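Local coordinates for minor fimbrium subunit Mfa5 (Porphyromonas gingivalis ATCC 33277, PDB 6TO1), which serves as an accessory subunit of the minor fimbriae, adhesive surface pili that mediate biofilm formation and attachment to host cells and other oral bacteria, at residues W205-G211 against L237-Y242; G298-L302 against N342-N346. All coordinates share one frame; numbering follows the deposited sequence. Where two conformers were deposited one is given.

Contact 1. Residues W205-G211 against L237-Y242; sequences WGTHTQG and LATEQY. With MG (magnesium ion), chain B; PO4 (phosphate ion), chain C.
His208 and Tyr242 form the packed end of this contact: the imidazole presents its edge to the tyrosine face in a T-shaped stack, ring centroids 4.3 Å apart and planes at 54°. His208 CE1 stands over the centre of the tyrosine ring, while one imidazole face lies against Glu240 C and Gln241 CA. As N-cap of helix 209-220, His208 also accepts from Gly211 N through ND1 at 2.9 Å, which, with the bond of NE2 to Ala314 O, limits the ring's rotation. Beside it the extended Gln210 side chain reaches OE1 to Tyr242 N at 2.9 Å, a nearly straight bond (175°) whose donor sits above the amide plane. Further along, Thr207 O takes two backbone donors, Thr239 N at 2.9 Å and Glu240 N at 3.1 Å, the latter from well above the carbonyl plane. Here the buried Thr207 also holds the ion site: its OG1, lying beside its own backbone N (chi1 -51°), binds magnesium at 2.1 Å, while Thr239 OG1 accepts from Thr207 N and donates to a phosphate oxygen, O2. Ser135 and Ser137, a phosphate oxygen and two waters complete six ligands, the phosphate probably coming from the crystallisation liquor. The looser, solvent side is that of the exposed Trp205, which meets the buried Glu240 carboxylate only through its ring edge, CZ3 lying 3.6 Å from OE2; that carboxylate pairs with Arg315. The threonine-and-serine magnesium site at the end of the central sheet is the metal ion-dependent adhesion site (MIDAS) of a von Willebrand factor A domain.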
ATOM      1  N   TRP A 205      42.126 -25.007   3.312  1.00 22.16           N
ATOM      2  CA  TRP A 205      43.126 -23.944   3.390  1.00 23.55           C
ATOM      3  C   TRP A 205      42.776 -22.783   2.456  1.00 23.41           C
ATOM      4  O   TRP A 205      42.265 -22.971   1.352  1.00 21.40           O
ATOM      5  CB  TRP A 205      44.549 -24.476   3.041  1.00 22.79           C
ATOM      6  CG  TRP A 205      44.715 -25.031   1.637  1.00 23.07           C
ATOM      7  CD1 TRP A 205      44.545 -26.342   1.223  1.00 23.22           C
ATOM      8  CD2 TRP A 205      45.079 -24.294   0.448  1.00 22.73           C
ATOM      9  NE1 TRP A 205      44.756 -26.439  -0.134  1.00 27.16           N
ATOM     10  CE2 TRP A 205      45.105 -25.207  -0.626  1.00 25.00           C
ATOM     11  CE3 TRP A 205      45.396 -22.963   0.201  1.00 22.21           C
ATOM     12  CZ2 TRP A 205      45.404 -24.819  -1.925  1.00 25.97           C
ATOM     13  CZ3 TRP A 205      45.681 -22.580  -1.094  1.00 21.44           C
ATOM     14  CH2 TRP A 205      45.699 -23.505  -2.135  1.00 24.98           C
ATOM     15  N   GLY A 206      43.125 -21.569   2.892  1.00 20.52           N
ATOM     16  CA  GLY A 206      43.054 -20.415   2.019  1.00 21.59           C
ATOM     17  C   GLY A 206      41.825 -19.572   2.298  1.00 19.32           C
ATOM     18  O   GLY A 206      40.754 -20.123   2.511  1.00 18.43           O
ATOM     19  N   THR A 207      41.955 -18.249   2.289  1.00 16.94           N
ATOM     20  CA  THR A 207      40.831 -17.356   2.576  1.00 16.98           C
ATOM     21  C   THR A 207      40.742 -16.310   1.463  1.00 17.48           C
ATOM     22  O   THR A 207      41.249 -15.185   1.593  1.00 19.62           O
ATOM     23  CB  THR A 207      40.977 -16.716   3.962  1.00 18.39           C
ATOM     24  OG1 THR A 207      41.219 -17.713   4.977  1.00 17.63           O
ATOM     25  CG2 THR A 207      39.736 -15.914   4.313  1.00 17.54           C
ATOM     26  N   HIS A 208      40.067 -16.672   0.372  1.00 14.70           N
ATOM     27  CA  HIS A 208      39.977 -15.832  -0.836  1.00 17.49           C
ATOM     28  C   HIS A 208      38.694 -15.000  -0.775  1.00 16.42           C
ATOM     29  O   HIS A 208      37.722 -15.221  -1.500  1.00 16.14           O
ATOM     30  CB  HIS A 208      40.018 -16.716  -2.071  1.00 17.50           C
ATOM     31  CG  HIS A 208      40.482 -16.045  -3.326  1.00 15.04           C
ATOM     32  ND1 HIS A 208      40.034 -14.808  -3.739  1.00 17.02           N
ATOM     33  CD2 HIS A 208      41.325 -16.478  -4.290  1.00 14.95           C
ATOM     34  CE1 HIS A 208      40.589 -14.507  -4.904  1.00 15.72           C
ATOM     35  NE2 HIS A 208      41.389 -15.501  -5.250  1.00 17.46           N
ATOM     36  N   THR A 209      38.677 -14.068   0.186  1.00 14.64           N
ATOM     37  CA  THR A 209      37.462 -13.288   0.432  1.00 17.85           C
ATOM     38  C   THR A 209      37.075 -12.483  -0.808  1.00 15.48           C
ATOM     39  O   THR A 209      35.893 -12.392  -1.159  1.00 15.16           O
ATOM     40  CB  THR A 209      37.683 -12.416   1.662  1.00 17.66           C
ATOM     41  OG1 THR A 209      38.046 -13.264   2.766  1.00 19.21           O
ATOM     42  CG2 THR A 209      36.441 -11.606   2.037  1.00 15.37           C
ATOM     43  N   GLN A 210      38.054 -11.923  -1.501  1.00 15.62           N
ATOM     44  CA  GLN A 210      37.746 -11.247  -2.754  1.00 14.07           C
ATOM     45  C   GLN A 210      37.010 -12.192  -3.695  1.00 14.95           C
ATOM     46  O   GLN A 210      36.021 -11.809  -4.330  1.00 15.31           O
ATOM     47  CB  GLN A 210      39.021 -10.731  -3.401  1.00 15.73           C
ATOM     48  CG  GLN A 210      38.786 -10.286  -4.824  1.00 18.88           C
ATOM     49  CD  GLN A 210      39.984  -9.635  -5.473  1.00 19.45           C
ATOM     50  OE1 GLN A 210      41.140 -10.034  -5.248  1.00 18.66           O
ATOM     51  NE2 GLN A 210      39.711  -8.612  -6.295  1.00 16.73           N
ATOM     52  N   GLY A 211      37.465 -13.445  -3.777  1.00 17.38           N
ATOM     53  CA  GLY A 211      36.826 -14.392  -4.687  1.00 19.77           C
ATOM     54  C   GLY A 211      35.397 -14.718  -4.292  1.00 14.13           C
ATOM     55  O   GLY A 211      34.509 -14.823  -5.150  1.00 15.91           O
ATOM     56  N   LEU A 237      40.237 -12.401   8.323  1.00 15.47           N
ATOM     57  CA  LEU A 237      41.624 -12.366   7.869  1.00 14.70           C
ATOM     58  C   LEU A 237      41.747 -12.977   6.478  1.00 18.60           C
ATOM     59  O   LEU A 237      41.965 -14.182   6.327  1.00 20.37           O
ATOM     60  CB  LEU A 237      42.521 -13.079   8.877  1.00 18.26           C
ATOM     61  CG  LEU A 237      44.015 -12.995   8.568  1.00 23.31           C
ATOM     62  CD1 LEU A 237      44.426 -11.506   8.547  1.00 22.16           C
ATOM     63  CD2 LEU A 237      44.885 -13.783   9.511  1.00 26.78           C
ATOM     64  N   ALA A 238      41.645 -12.138   5.441  1.00 17.23           N
ATOM     65  CA  ALA A 238      41.813 -12.632   4.081  1.00 17.55           C
ATOM     66  C   ALA A 238      43.274 -12.986   3.834  1.00 17.57           C
ATOM     67  O   ALA A 238      44.187 -12.303   4.300  1.00 18.17           O
ATOM     68  CB  ALA A 238      41.315 -11.598   3.059  1.00 18.23           C
ATOM     69  N   THR A 239      43.496 -14.072   3.103  1.00 16.72           N
ATOM     70  CA  THR A 239      44.844 -14.524   2.838  1.00 15.97           C
ATOM     71  C   THR A 239      45.104 -14.848   1.370  1.00 18.41           C
ATOM     72  O   THR A 239      46.207 -15.301   1.041  1.00 20.03           O
ATOM     73  CB  THR A 239      45.175 -15.769   3.684  1.00 20.32           C
ATOM     74  OG1 THR A 239      44.270 -16.830   3.359  1.00 20.05           O
ATOM     75  CG2 THR A 239      45.118 -15.469   5.170  1.00 18.40           C
ATOM     76  N   GLU A 240      44.127 -14.662   0.491  1.00 16.62           N
ATOM     77  CA  GLU A 240      44.263 -14.931  -0.939  1.00 17.90           C
ATOM     78  C   GLU A 240      43.545 -13.840  -1.716  1.00 16.38           C
ATOM     79  O   GLU A 240      42.574 -13.258  -1.222  1.00 16.81           O
ATOM     80  CB  GLU A 240      43.654 -16.282  -1.332  1.00 17.84           C
ATOM     81  CG  GLU A 240      44.202 -17.470  -0.537  1.00 17.75           C
ATOM     82  CD  GLU A 240      45.394 -18.136  -1.196  1.00 21.79           C
ATOM     83  OE1 GLU A 240      45.784 -17.742  -2.320  1.00 20.13           O
ATOM     84  OE2 GLU A 240      45.970 -19.061  -0.570  1.00 22.85           O
ATOM     85  N   GLN A 241      43.995 -13.591  -2.944  1.00 15.56           N
ATOM     86  CA  GLN A 241      43.341 -12.611  -3.798  1.00 16.72           C
ATOM     87  C   GLN A 241      43.651 -12.899  -5.263  1.00 15.51           C
ATOM     88  O   GLN A 241      44.470 -13.760  -5.603  1.00 19.05           O
ATOM     89  CB  GLN A 241      43.764 -11.186  -3.420  1.00 18.43           C
ATOM     90  CG  GLN A 241      45.159 -10.819  -3.878  1.00 16.94           C
ATOM     91  CD  GLN A 241      45.434  -9.329  -3.757  1.00 15.98           C
ATOM     92  OE1 GLN A 241      45.693  -8.821  -2.683  1.00 15.66           O
ATOM     93  NE2 GLN A 241      45.354  -8.626  -4.867  1.00 18.58           N
ATOM     94  N   TYR A 242      42.985 -12.130  -6.142  1.00 17.80           N
ATOM     95  CA  TYR A 242      43.220 -12.273  -7.564  1.00 19.08           C
ATOM     96  C   TYR A 242      44.429 -11.453  -8.009  1.00 17.03           C
ATOM     97  O   TYR A 242      44.740 -10.405  -7.424  1.00 16.22           O
ATOM     98  CB  TYR A 242      41.996 -11.817  -8.375  1.00 18.91           C
ATOM     99  CG  TYR A 242      40.808 -12.736  -8.233  1.00 20.39           C
ATOM    100  CD1 TYR A 242      40.951 -14.110  -8.432  1.00 22.30           C
ATOM    101  CD2 TYR A 242      39.554 -12.237  -7.889  1.00 18.08           C
ATOM    102  CE1 TYR A 242      39.886 -14.956  -8.298  1.00 17.08           C
ATOM    103  CE2 TYR A 242      38.466 -13.082  -7.747  1.00 17.22           C
ATOM    104  CZ  TYR A 242      38.649 -14.446  -7.943  1.00 15.90           C
ATOM    105  OH  TYR A 242      37.592 -15.298  -7.809  1.00 19.81           O
TER
HETATM  106 MG    MG B1101      40.888 -18.076   6.983  1.00 19.27          MG
HETATM  107  P   PO4 C1102      43.499 -19.800   6.091  1.00 20.59           P
HETATM  108  O1  PO4 C1102      43.519 -21.265   5.619  1.00 20.91           O
HETATM  109  O2  PO4 C1102      43.709 -18.880   4.895  1.00 20.30           O
HETATM  110  O3  PO4 C1102      44.673 -19.625   7.035  1.00 23.39           O
HETATM  111  O4  PO4 C1102      42.264 -19.496   6.850  1.00 19.73           O
HETATM  112  O   HOH W   1      40.792 -11.352  -0.466  1.00 13.77           O
HETATM  113  O   HOH W   2      42.250 -16.595   7.592  1.00 18.57           O
HETATM  114  O   HOH W   3      39.464 -16.670   7.332  1.00 19.53           O

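Contact 2. Residues G298-L302 against N342-N346; sequences GRRNL and NAAIN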
ATOM      1  N   GLY A 298      49.096  -3.578  -0.675  1.00 17.06           N
ATOM      2  CA  GLY A 298      48.154  -3.395  -1.763  1.00 16.47           C
ATOM      3  C   GLY A 298      47.072  -2.385  -1.407  1.00 18.08           C
ATOM      4  O   GLY A 298      46.570  -2.346  -0.279  1.00 18.96           O
ATOM      5  N   ARG A 299      46.720  -1.559  -2.387  0.51 18.42           N
ATOM      6  CA  ARG A 299      45.647  -0.590  -2.205  0.51 18.47           C
ATOM      7  C   ARG A 299      44.287  -1.275  -2.105  0.51 17.37           C
ATOM      8  O   ARG A 299      44.120  -2.446  -2.461  0.51 19.45           O
ATOM      9  CB  ARG A 299      45.636   0.402  -3.371  0.51 18.29           C
ATOM     10  CG  ARG A 299      46.808   1.369  -3.330  0.51 23.39           C
ATOM     11  CD  ARG A 299      46.809   2.303  -4.524  0.51 20.06           C
ATOM     12  NE  ARG A 299      47.620   3.485  -4.262  0.51 19.51           N
ATOM     13  CZ  ARG A 299      47.203   4.553  -3.581  0.51 32.95           C
ATOM     14  NH1 ARG A 299      45.972   4.601  -3.079  0.51 30.23           N
ATOM     15  NH2 ARG A 299      48.032   5.571  -3.399  0.51 29.01           N
ATOM     16  N   ARG A 300      43.294  -0.517  -1.627  1.00 16.30           N
ATOM     17  CA  ARG A 300      41.919  -1.000  -1.630  1.00 18.00           C
ATOM     18  C   ARG A 300      41.034  -0.183  -2.565  1.00 19.67           C
ATOM     19  O   ARG A 300      39.815  -0.357  -2.550  1.00 18.06           O
ATOM     20  CB  ARG A 300      41.321  -1.025  -0.212  1.00 18.37           C
ATOM     21  CG  ARG A 300      41.399   0.266   0.547  1.00 18.39           C
ATOM     22  CD  ARG A 300      40.642   0.117   1.876  1.00 23.37           C
ATOM     23  NE  ARG A 300      40.718   1.314   2.695  1.00 25.60           N
ATOM     24  CZ  ARG A 300      41.553   1.482   3.720  1.00 21.10           C
ATOM     25  NH1 ARG A 300      42.401   0.523   4.066  1.00 19.53           N
ATOM     26  NH2 ARG A 300      41.552   2.637   4.378  1.00 23.32           N
ATOM     27  N   ASN A 301      41.615   0.687  -3.401  1.00 19.26           N
ATOM     28  CA  ASN A 301      40.819   1.510  -4.304  1.00 25.47           C
ATOM     29  C   ASN A 301      41.290   1.400  -5.739  1.00 22.28           C
ATOM     30  O   ASN A 301      41.221   2.364  -6.506  1.00 19.22           O
ATOM     31  CB  ASN A 301      40.840   2.967  -3.863  1.00 24.65           C
ATOM     32  CG  ASN A 301      42.242   3.608  -3.939  1.00 24.49           C
ATOM     33  OD1 ASN A 301      43.275   2.945  -3.843  1.00 24.25           O
ATOM     34  ND2 ASN A 301      42.262   4.920  -4.076  1.00 33.65           N
ATOM     35  N   LEU A 302      41.737   0.218  -6.158  1.00 19.33           N
ATOM     36  CA  LEU A 302      42.056   0.026  -7.558  1.00 17.47           C
ATOM     37  C   LEU A 302      40.781  -0.024  -8.386  1.00 22.41           C
ATOM     38  O   LEU A 302      39.735  -0.485  -7.911  1.00 20.56           O
ATOM     39  CB  LEU A 302      42.826  -1.260  -7.779  1.00 19.75           C
ATOM     40  CG  LEU A 302      44.131  -1.485  -7.029  1.00 22.04           C
ATOM     41  CD1 LEU A 302      44.683  -2.848  -7.419  1.00 19.52           C
ATOM     42  CD2 LEU A 302      45.092  -0.393  -7.400  1.00 25.23           C
ATOM     43  N   ASN A 342      42.663  -5.772   1.981  1.00 17.13           N
ATOM     44  CA  ASN A 342      42.370  -4.589   1.179  1.00 18.74           C
ATOM     45  C   ASN A 342      41.790  -4.970  -0.180  1.00 15.72           C
ATOM     46  O   ASN A 342      40.912  -4.287  -0.682  1.00 14.96           O
ATOM     47  CB  ASN A 342      43.645  -3.750   0.986  1.00 17.94           C
ATOM     48  CG  ASN A 342      43.671  -2.499   1.875  1.00 17.69           C
ATOM     49  OD1 ASN A 342      42.834  -2.333   2.767  1.00 15.07           O
ATOM     50  ND2 ASN A 342      44.628  -1.639   1.627  1.00 16.90           N
ATOM     51  N   ALA A 343      42.256  -6.063  -0.796  1.00 15.39           N
ATOM     52  CA  ALA A 343      41.647  -6.484  -2.056  1.00 17.42           C
ATOM     53  C   ALA A 343      40.163  -6.824  -1.878  1.00 13.57           C
ATOM     54  O   ALA A 343      39.348  -6.567  -2.771  1.00 16.90           O
ATOM     55  CB  ALA A 343      42.386  -7.681  -2.639  1.00 18.27           C
ATOM     56  N   ALA A 344      39.809  -7.419  -0.746  1.00 14.39           N
ATOM     57  CA  ALA A 344      38.406  -7.733  -0.482  1.00 17.52           C
ATOM     58  C   ALA A 344      37.581  -6.477  -0.248  1.00 15.87           C
ATOM     59  O   ALA A 344      36.433  -6.399  -0.694  1.00 15.59           O
ATOM     60  CB  ALA A 344      38.309  -8.669   0.712  1.00 17.65           C
ATOM     61  N   ILE A 345      38.120  -5.500   0.487  1.00 16.18           N
ATOM     62  CA  ILE A 345      37.430  -4.216   0.602  1.00 14.22           C
ATOM     63  C   ILE A 345      37.220  -3.618  -0.793  1.00 16.66           C
ATOM     64  O   ILE A 345      36.152  -3.077  -1.105  1.00 15.80           O
ATOM     65  CB  ILE A 345      38.201  -3.253   1.521  1.00 13.53           C
ATOM     66  CG1 ILE A 345      38.338  -3.827   2.938  1.00 17.54           C
ATOM     67  CG2 ILE A 345      37.510  -1.906   1.484  1.00 14.93           C
ATOM     68  CD1 ILE A 345      39.391  -3.146   3.782  1.00 18.00           C
ATOM     69  N   ASN A 346      38.248  -3.726  -1.655  1.00 17.70           N
ATOM     70  CA  ASN A 346      38.200  -3.212  -3.024  1.00 18.84           C
ATOM     71  C   ASN A 346      37.081  -3.872  -3.810  1.00 15.76           C
ATOM     72  O   ASN A 346      36.311  -3.200  -4.521  1.00 18.11           O
ATOM     73  CB  ASN A 346      39.577  -3.475  -3.668  1.00 19.25           C
ATOM     74  CG  ASN A 346      39.955  -2.500  -4.764  1.00 19.96           C
ATOM     75  OD1 ASN A 346      41.151  -2.277  -5.001  1.00 17.50           O
ATOM     76  ND2 ASN A 346      38.984  -1.986  -5.476  1.00 18.20           N
TER
HETATM   77  O   HOH W   4      43.092  -4.164  -4.127  1.00 20.29           O
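Three polar residues, Arg300, Asn346 and Asn342, bury the most surface where the 298-302 loop crosses helix 340-353. Arg300 contributes the most, and it meets Asn342 along much of its length: CB, CG and CD pass the amide before NH1 bonds to Asn342 OD1 at 3.2 Å. That oxygen lies in the guanidinium plane, at its edge, and the donor falls on a carbonyl lone pair. Guanidinium and amide are nevertheless turned 80° apart, so they meet edge-on without stacking. CG sits between the backbone N and carbonyl carbon (chi1 54°), and the extended chain beyond it runs alongside Ile345, whose CG2 touches CD at 3.7 Å. NH2 has a salt bridge to Asp261.

Asn342 uses both ends of its amide. While OD1 receives the arginine, ND2 donates to Gly298 O at 2.8 Å, in both the amide and the carbonyl planes. The second asparagine is one helical turn further on, as the bond from Asn346 N to Asn342 O confirms, so one face of the helix presents two amides to the loop that follows strand 296-298, in the long chain segment that links the adjacent parallel vWA strands 227-234 and 357-362 and that ends with helix 340-353.

Asn346 makes both of its amide hydrogen bonds across the contact to the backbone of Leu302: OD1 accepts from Leu302 N at 2.8 Å, and ND2 returns a bond to Leu302 O at 3.0 Å, on a lone pair in the carbonyl plane. The pair of bonds limits rotation of the amide. Its CG also packs against Arg300 O at 3.1 Å, a close approach without a hydrogen bond. A water donates to both Arg299 O and Asn346 OD1, giving that oxygen a second partner.

In the fold
The two contacts lie with centres about 12 Å apart and meet through helix 340-353: Ala343 packs against Gln210 and Gln241 of contact 1, and Ala344 against Thr209. Contact 1 is the more buried, nine of its thirteen touching residues being buried against five of nine in contact 2. It joins the start of helix 209-220 to the loop after strand 227-234, and combines aromatic stacking with metal and phosphate ligation. Contact 2, partly buried, has no bound ion and relies on asparagine amides bonded to loop backbone and to the Arg300 guanidinium. Toward the 298-302 loop the helix turns mainly asparagine amides; toward contact 1 it turns Ala343 and Ala344, with Glu347 accepting from Gln210 NE2.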